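Local structure of diguanylate cyclase/phosphodiesterase-domain containing protein (Thermotoga maritima MSB8, 6KHU) at residues T28-I32 against I79-K83; G82-P87 against Y109-D115; E90-K94 against S106-K110. The protein is a putative diguanylate cyclase with a GGDEF domain, the family whose active members make cyclic di-GMP from GTP, though its own activity is not established. All blocks are in the same frame, centred on the assembly; numbering follows the deposited sequence.

Contact 1. Residues T28-I32 against I79-K83; sequences TPYTI and IGVGK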
# COMPACT_ATOMS: atom_id res chain seq x y z
N THR A 28 4.99 -2.21 17.94
CA THR A 28 4.27 -3.08 17.04
C THR A 28 4.67 -2.79 15.60
O THR A 28 4.82 -1.62 15.22
CB THR A 28 2.76 -2.91 17.19
OG1 THR A 28 2.41 -1.57 16.81
CG2 THR A 28 2.32 -3.15 18.62
N PRO A 29 4.87 -3.81 14.78
CA PRO A 29 5.29 -3.57 13.40
C PRO A 29 4.09 -3.24 12.52
O PRO A 29 2.94 -3.47 12.87
CB PRO A 29 5.92 -4.91 12.99
CG PRO A 29 5.10 -5.93 13.77
CD PRO A 29 4.63 -5.24 15.05
N TYR A 30 4.41 -2.64 11.36
CA TYR A 30 3.44 -2.46 10.29
C TYR A 30 4.20 -2.43 8.97
O TYR A 30 5.42 -2.26 8.94
CB TYR A 30 2.60 -1.19 10.47
CG TYR A 30 3.37 0.09 10.21
CD1 TYR A 30 4.18 0.64 11.21
CD2 TYR A 30 3.29 0.75 8.99
CE1 TYR A 30 4.91 1.79 10.99
CE2 TYR A 30 4.03 1.92 8.75
CZ TYR A 30 4.82 2.44 9.76
OH TYR A 30 5.54 3.58 9.55
N THR A 31 3.47 -2.58 7.86
CA THR A 31 4.09 -2.64 6.55
C THR A 31 3.37 -1.72 5.58
O THR A 31 2.14 -1.64 5.59
CB THR A 31 4.12 -4.09 6.05
OG1 THR A 31 4.91 -4.88 6.94
CG2 THR A 31 4.73 -4.17 4.66
N ILE A 32 4.15 -1.01 4.77
CA ILE A 32 3.66 -0.13 3.72
C ILE A 32 3.88 -0.80 2.37
O ILE A 32 4.98 -1.29 2.09
CB ILE A 32 4.38 1.24 3.75
CG1 ILE A 32 4.23 1.90 5.12
CG2 ILE A 32 3.84 2.14 2.65
CD1 ILE A 32 5.10 3.13 5.29
N ILE A 79 -1.38 -2.74 9.72
CA ILE A 79 -0.74 -2.76 11.02
C ILE A 79 -0.56 -4.20 11.48
O ILE A 79 -1.33 -5.10 11.12
CB ILE A 79 -1.54 -1.92 12.04
CG1 ILE A 79 -2.80 -2.67 12.45
CG2 ILE A 79 -1.88 -0.53 11.47
CD1 ILE A 79 -2.68 -3.35 13.79
N GLY A 80 0.47 -4.42 12.30
CA GLY A 80 0.73 -5.73 12.83
C GLY A 80 1.46 -6.66 11.87
O GLY A 80 1.70 -7.81 12.23
N VAL A 81 1.82 -6.18 10.68
CA VAL A 81 2.48 -7.00 9.68
C VAL A 81 3.95 -6.62 9.66
O VAL A 81 4.30 -5.49 9.33
CB VAL A 81 1.84 -6.81 8.30
CG1 VAL A 81 2.67 -7.48 7.19
CG2 VAL A 81 0.40 -7.33 8.31
N GLY A 82 4.83 -7.57 10.01
CA GLY A 82 6.25 -7.38 9.94
C GLY A 82 6.88 -8.13 8.78
O GLY A 82 6.21 -8.60 7.86
N LYS A 83 8.22 -8.26 8.86
CA LYS A 83 8.98 -8.89 7.78
C LYS A 83 8.52 -10.32 7.51
O LYS A 83 8.58 -10.78 6.37
CB LYS A 83 10.48 -8.90 8.12
CG LYS A 83 11.19 -7.61 7.81
CD LYS A 83 11.18 -7.32 6.32
CE LYS A 83 12.44 -7.84 5.65
NZ LYS A 83 12.60 -7.20 4.31
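The ring of P29 lies over the backbone of G80-G82, with P29 CB 3.9 Å from G82 CA. Here the antiparallel pairing of strands 30-37 and 73-79, next to each other in the mixed sheet of this GGDEF domain, comes to its end. Y30 and I79 form a non-hydrogen-bonded pair. Their side chains share the face turned to helix 9-26, and Y30 CB sits 3.7 Å from I79 CA. The Y30 ring then leads away from the loop, and its OH bonds to H20 on that helix. Past I79 the chain turns at G80, whose positive phi suits a glycine. G80 N still reaches back to P29 O at 2.7 Å, in a bent bond of 134° at the hydrogen. The run 79-82 lies roughly across 29-31, at 95° end to end. T31 and V81 pack together on the sheet face opposite to Y30, next to A86 of helix 86-100. T31 OG1 sits beside its own backbone N (chi1 -62°), which turns it to the loop. It also bonds to S111 OG of strand 105-112. T31 OG1 donates to V81 O over a short 2.5 Å, from above the carbonyl plane and not along a lone pair.

Contact 2. Residues G82-P87 against Y109-D115; sequences GKETAP and YKSYPED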
# COMPACT_ATOMS: atom_id res chain seq x y z
N GLY A 82 4.83 -7.57 10.01
CA GLY A 82 6.25 -7.38 9.94
C GLY A 82 6.88 -8.13 8.78
O GLY A 82 6.21 -8.60 7.86
N LYS A 83 8.22 -8.26 8.86
CA LYS A 83 8.98 -8.89 7.78
C LYS A 83 8.52 -10.32 7.51
O LYS A 83 8.58 -10.78 6.37
CB LYS A 83 10.48 -8.90 8.12
CG LYS A 83 11.19 -7.61 7.81
CD LYS A 83 11.18 -7.32 6.32
CE LYS A 83 12.44 -7.84 5.65
NZ LYS A 83 12.60 -7.20 4.31
N GLU A 84 8.10 -11.03 8.56
CA GLU A 84 7.71 -12.43 8.40
C GLU A 84 6.52 -12.59 7.46
O GLU A 84 6.54 -13.43 6.55
CB GLU A 84 7.39 -13.04 9.77
CG GLU A 84 7.18 -14.55 9.77
CD GLU A 84 8.47 -15.34 9.86
OE1 GLU A 84 9.56 -14.72 9.80
OE2 GLU A 84 8.40 -16.58 10.00
N THR A 85 5.47 -11.79 7.64
CA THR A 85 4.24 -12.00 6.89
C THR A 85 4.04 -11.04 5.73
O THR A 85 3.17 -11.28 4.88
CB THR A 85 3.03 -11.92 7.83
OG1 THR A 85 3.07 -10.69 8.56
CG2 THR A 85 3.05 -13.11 8.81
N ALA A 86 4.82 -9.96 5.66
CA ALA A 86 4.73 -9.05 4.52
C ALA A 86 4.84 -9.73 3.17
O ALA A 86 4.09 -9.34 2.26
CB ALA A 86 5.80 -7.95 4.64
N PRO A 87 5.74 -10.71 2.94
CA PRO A 87 5.80 -11.34 1.60
C PRO A 87 4.52 -12.07 1.23
O PRO A 87 4.18 -12.11 0.05
CB PRO A 87 6.98 -12.31 1.71
CG PRO A 87 7.81 -11.78 2.85
CD PRO A 87 6.82 -11.20 3.81
N TYR A 109 7.39 -3.06 -0.99
CA TYR A 109 6.94 -2.86 0.39
C TYR A 109 8.12 -2.59 1.31
O TYR A 109 9.25 -2.99 1.03
CB TYR A 109 6.12 -4.07 0.90
CG TYR A 109 6.90 -5.35 1.06
CD1 TYR A 109 7.65 -5.59 2.20
CD2 TYR A 109 6.87 -6.34 0.08
CE1 TYR A 109 8.36 -6.77 2.36
CE2 TYR A 109 7.58 -7.52 0.23
CZ TYR A 109 8.32 -7.73 1.37
OH TYR A 109 9.02 -8.90 1.53
N LYS A 110 7.83 -1.89 2.41
CA LYS A 110 8.80 -1.61 3.47
C LYS A 110 8.14 -1.91 4.80
O LYS A 110 7.03 -1.43 5.05
CB LYS A 110 9.25 -0.15 3.43
CG LYS A 110 10.11 0.22 2.24
CD LYS A 110 11.55 -0.19 2.45
CE LYS A 110 12.40 0.11 1.23
NZ LYS A 110 13.84 -0.15 1.51
N SER A 111 8.78 -2.72 5.64
CA SER A 111 8.23 -3.09 6.94
C SER A 111 8.92 -2.30 8.04
O SER A 111 10.15 -2.18 8.06
CB SER A 111 8.38 -4.59 7.20
OG SER A 111 7.68 -5.34 6.22
N TYR A 112 8.13 -1.77 8.96
CA TYR A 112 8.66 -1.13 10.14
C TYR A 112 8.64 -2.12 11.29
O TYR A 112 7.64 -2.82 11.47
CB TYR A 112 7.83 0.10 10.52
CG TYR A 112 8.20 0.73 11.85
CD1 TYR A 112 9.21 1.66 11.93
CD2 TYR A 112 7.54 0.37 13.04
CE1 TYR A 112 9.58 2.24 13.14
CE2 TYR A 112 7.89 0.96 14.27
CZ TYR A 112 8.93 1.89 14.30
OH TYR A 112 9.32 2.49 15.48
N PRO A 113 9.69 -2.23 12.11
CA PRO A 113 10.94 -1.46 12.10
C PRO A 113 12.13 -2.10 11.37
O PRO A 113 13.20 -1.47 11.33
CB PRO A 113 11.27 -1.35 13.60
CG PRO A 113 10.80 -2.70 14.14
CD PRO A 113 9.57 -3.06 13.33
N GLU A 114 11.96 -3.29 10.80
CA GLU A 114 13.14 -4.03 10.32
C GLU A 114 13.71 -3.42 9.05
O GLU A 114 14.93 -3.40 8.86
CB GLU A 114 12.79 -5.50 10.11
CG GLU A 114 12.82 -6.32 11.40
CD GLU A 114 13.51 -7.68 11.23
OE1 GLU A 114 12.89 -8.59 10.62
OE2 GLU A 114 14.65 -7.84 11.72
N ASP A 115 12.85 -2.93 8.15
CA ASP A 115 13.35 -2.30 6.94
C ASP A 115 13.70 -0.83 7.17
O ASP A 115 14.55 -0.30 6.45
CB ASP A 115 12.32 -2.40 5.81
CG ASP A 115 12.11 -3.82 5.31
OD1 ASP A 115 13.03 -4.66 5.44
OD2 ASP A 115 11.01 -4.10 4.79
O HOH W 1 10.02 -9.05 3.99
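K83 bends over the end of strand 105-112 and forms a salt bridge with D115. K83 NZ lies 2.8 Å from D115 OD1 and meets its syn lone pair. The two side chains cross at about a right angle, and bends at chi2 and chi3 of K83 bring the amine down to the acid. The other carboxylate oxygen is also used: D115 OD2 accepts S111 N at 2.8 Å, on its anti side and somewhat out of the carboxylate plane. D115 N in turn bonds to S111 O, so the turn after the strand is tied to S111 at both backbone polar atoms. The S111 N bond holds the carboxylate where the lysine meets it. E114 touches only the lysine's aliphatic part, with OE1 3.4 Å from K83 CG. Its charge is well away from NZ and could add only a weak attraction.

A water links K83 and Y109. It lies at the edge of the Y109 ring, in its plane, 2.7 Å from Y109 OH. It donates to K83 O at 3.3 Å and accepts a weak bond from K83 NZ. On the helix side, G82 O accepts A86 N at 2.9 Å. S111 OG is satisfied by T31 OG1.

The rest is van der Waals packing round the Y109 ring. A86 CB sits 3.6 Å from Y109 CE1, A86 O lies over one face of that ring, and P87 CG touches the hydroxyl oxygen. The contact thus joins the start of helix 86-100 to the far end of strand 105-112, an outermost strand of the sheet. A86 also rests on T31 of the adjoining strand 30-37 and on V81 in the loop leading to the helix.

Contact 3. Residues E90-K94 against S106-K110; sequences EERIK and SIAYK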
# COMPACT_ATOMS: atom_id res chain seq x y z
N GLU A 90 2.16 -9.51 -0.13
CA GLU A 90 2.56 -9.11 -1.48
C GLU A 90 2.18 -10.17 -2.50
O GLU A 90 1.70 -9.84 -3.59
CB GLU A 90 4.06 -8.84 -1.55
CG GLU A 90 4.47 -8.21 -2.88
CD GLU A 90 5.98 -8.16 -3.09
OE1 GLU A 90 6.64 -9.20 -2.88
OE2 GLU A 90 6.50 -7.09 -3.45
N GLU A 91 2.41 -11.44 -2.19
CA GLU A 91 2.05 -12.50 -3.13
C GLU A 91 0.54 -12.49 -3.40
O GLU A 91 0.11 -12.66 -4.54
CB GLU A 91 2.50 -13.86 -2.60
CG GLU A 91 2.86 -14.90 -3.67
CD GLU A 91 3.85 -14.38 -4.72
OE1 GLU A 91 3.75 -14.80 -5.89
OE2 GLU A 91 4.73 -13.56 -4.36
N ARG A 92 -0.26 -12.28 -2.35
CA ARG A 92 -1.71 -12.25 -2.54
C ARG A 92 -2.11 -11.12 -3.48
O ARG A 92 -2.94 -11.32 -4.38
CB ARG A 92 -2.42 -12.12 -1.18
CG ARG A 92 -2.45 -13.40 -0.35
CD ARG A 92 -2.79 -13.13 1.12
NE ARG A 92 -4.11 -12.53 1.28
CZ ARG A 92 -4.48 -11.74 2.29
NH1 ARG A 92 -5.71 -11.24 2.33
NH2 ARG A 92 -3.61 -11.46 3.27
N ILE A 93 -1.53 -9.93 -3.29
CA ILE A 93 -1.83 -8.82 -4.20
C ILE A 93 -1.46 -9.20 -5.63
O ILE A 93 -2.24 -8.99 -6.57
CB ILE A 93 -1.12 -7.54 -3.74
CG1 ILE A 93 -1.64 -7.08 -2.36
CG2 ILE A 93 -1.28 -6.44 -4.80
CD1 ILE A 93 -0.70 -6.15 -1.64
N LYS A 94 -0.26 -9.79 -5.81
CA LYS A 94 0.19 -10.18 -7.15
C LYS A 94 -0.73 -11.22 -7.77
O LYS A 94 -1.09 -11.11 -8.95
CB LYS A 94 1.63 -10.70 -7.08
CG LYS A 94 2.67 -9.63 -6.68
CD LYS A 94 4.07 -9.92 -7.23
CE LYS A 94 4.72 -11.09 -6.49
NZ LYS A 94 6.18 -11.21 -6.78
N SER A 106 4.23 -2.38 -10.97
CA SER A 106 5.35 -2.63 -10.08
C SER A 106 4.85 -2.56 -8.65
O SER A 106 3.98 -1.75 -8.32
CB SER A 106 6.48 -1.61 -10.29
OG SER A 106 6.95 -1.63 -11.63
N ILE A 107 5.40 -3.42 -7.79
CA ILE A 107 4.97 -3.47 -6.40
C ILE A 107 6.21 -3.49 -5.52
O ILE A 107 7.24 -4.06 -5.90
CB ILE A 107 4.07 -4.70 -6.12
CG1 ILE A 107 3.57 -4.73 -4.67
CG2 ILE A 107 4.82 -5.98 -6.42
CD1 ILE A 107 2.39 -5.70 -4.45
N ALA A 108 6.11 -2.86 -4.36
CA ALA A 108 7.21 -2.85 -3.40
C ALA A 108 6.64 -2.63 -2.01
O ALA A 108 5.53 -2.12 -1.85
CB ALA A 108 8.24 -1.76 -3.75
N TYR A 109 7.39 -3.06 -0.99
CA TYR A 109 6.94 -2.86 0.39
C TYR A 109 8.12 -2.59 1.31
O TYR A 109 9.25 -2.99 1.03
CB TYR A 109 6.12 -4.07 0.90
CG TYR A 109 6.90 -5.35 1.06
CD1 TYR A 109 7.65 -5.59 2.20
CD2 TYR A 109 6.87 -6.34 0.08
CE1 TYR A 109 8.36 -6.77 2.36
CE2 TYR A 109 7.58 -7.52 0.23
CZ TYR A 109 8.32 -7.73 1.37
OH TYR A 109 9.02 -8.90 1.53
N LYS A 110 7.83 -1.89 2.41
CA LYS A 110 8.80 -1.61 3.47
C LYS A 110 8.14 -1.91 4.80
O LYS A 110 7.03 -1.43 5.05
CB LYS A 110 9.25 -0.15 3.43
CG LYS A 110 10.11 0.22 2.24
CD LYS A 110 11.55 -0.19 2.45
CE LYS A 110 12.40 0.11 1.23
NZ LYS A 110 13.84 -0.15 1.51
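E90 reaches down from helix 86-100 between I107 and Y109 of strand 105-112. Its CG is anti to the backbone N (chi1 -171°) and the chain runs on extended, which carries the carboxylate to the strand. On the way, E90 CG packs on I107 CD1 at 3.6 Å. At the end, E90 OE2 lies 3.6 Å from I107 CG2 and equally 3.6 Å from Y109 CD2.

The carboxylate meets the Y109 ring at its edge, near the ring plane, and the two planes are 78° apart. E90 OE1 takes the next carbon of the same edge, 3.7 Å from Y109 CE2.

I107 buries the most surface of any residue here. Its CD1 also meets I93 CG2 at 3.8 Å, and its CG2 lies beside the K94 chain at CD. The axes of 90-94 and 106-110 run nearly antiparallel, at 162°, and approach to 9.9 Å. Helix 86-100 is the connection of a beta-alpha-beta crossover from strand 73-79 to strand 105-112, with strand 30-37 between them. A108 faces the other way, to helix 119-130. Further along, the same helix 86-100 carries the zinc-binding H96.

The contact is mainly packing, perhaps with weak electrostatics. The C-H edge of an aromatic ring is slightly positive, so a carboxylate at that edge is probably mildly attracted, without a true hydrogen bond between the segments.

Overall arrangement
Contact 1 uses strand 30-37, contacts 2 and 3 strand 105-112, its neighbour in the sheet. Contacts 1 and 2 are close, about 6 Å between centres, and share G82 and K83. They are partly buried and lie at one end of the sheet, where loops leave the strands, and both combine packing with polar bonds. Contact 1 relies on backbone carbonyls, contact 2 on a charged pair and a water. Contacts 2 and 3 hold the same two elements, helix 86-100 and strand 105-112, and share Y109. Contact 3 lies nearer the chain centre yet is a surface contact. It depends on aliphatic side chains and one carboxylate, and has no hydrogen bond or salt bridge between its segments.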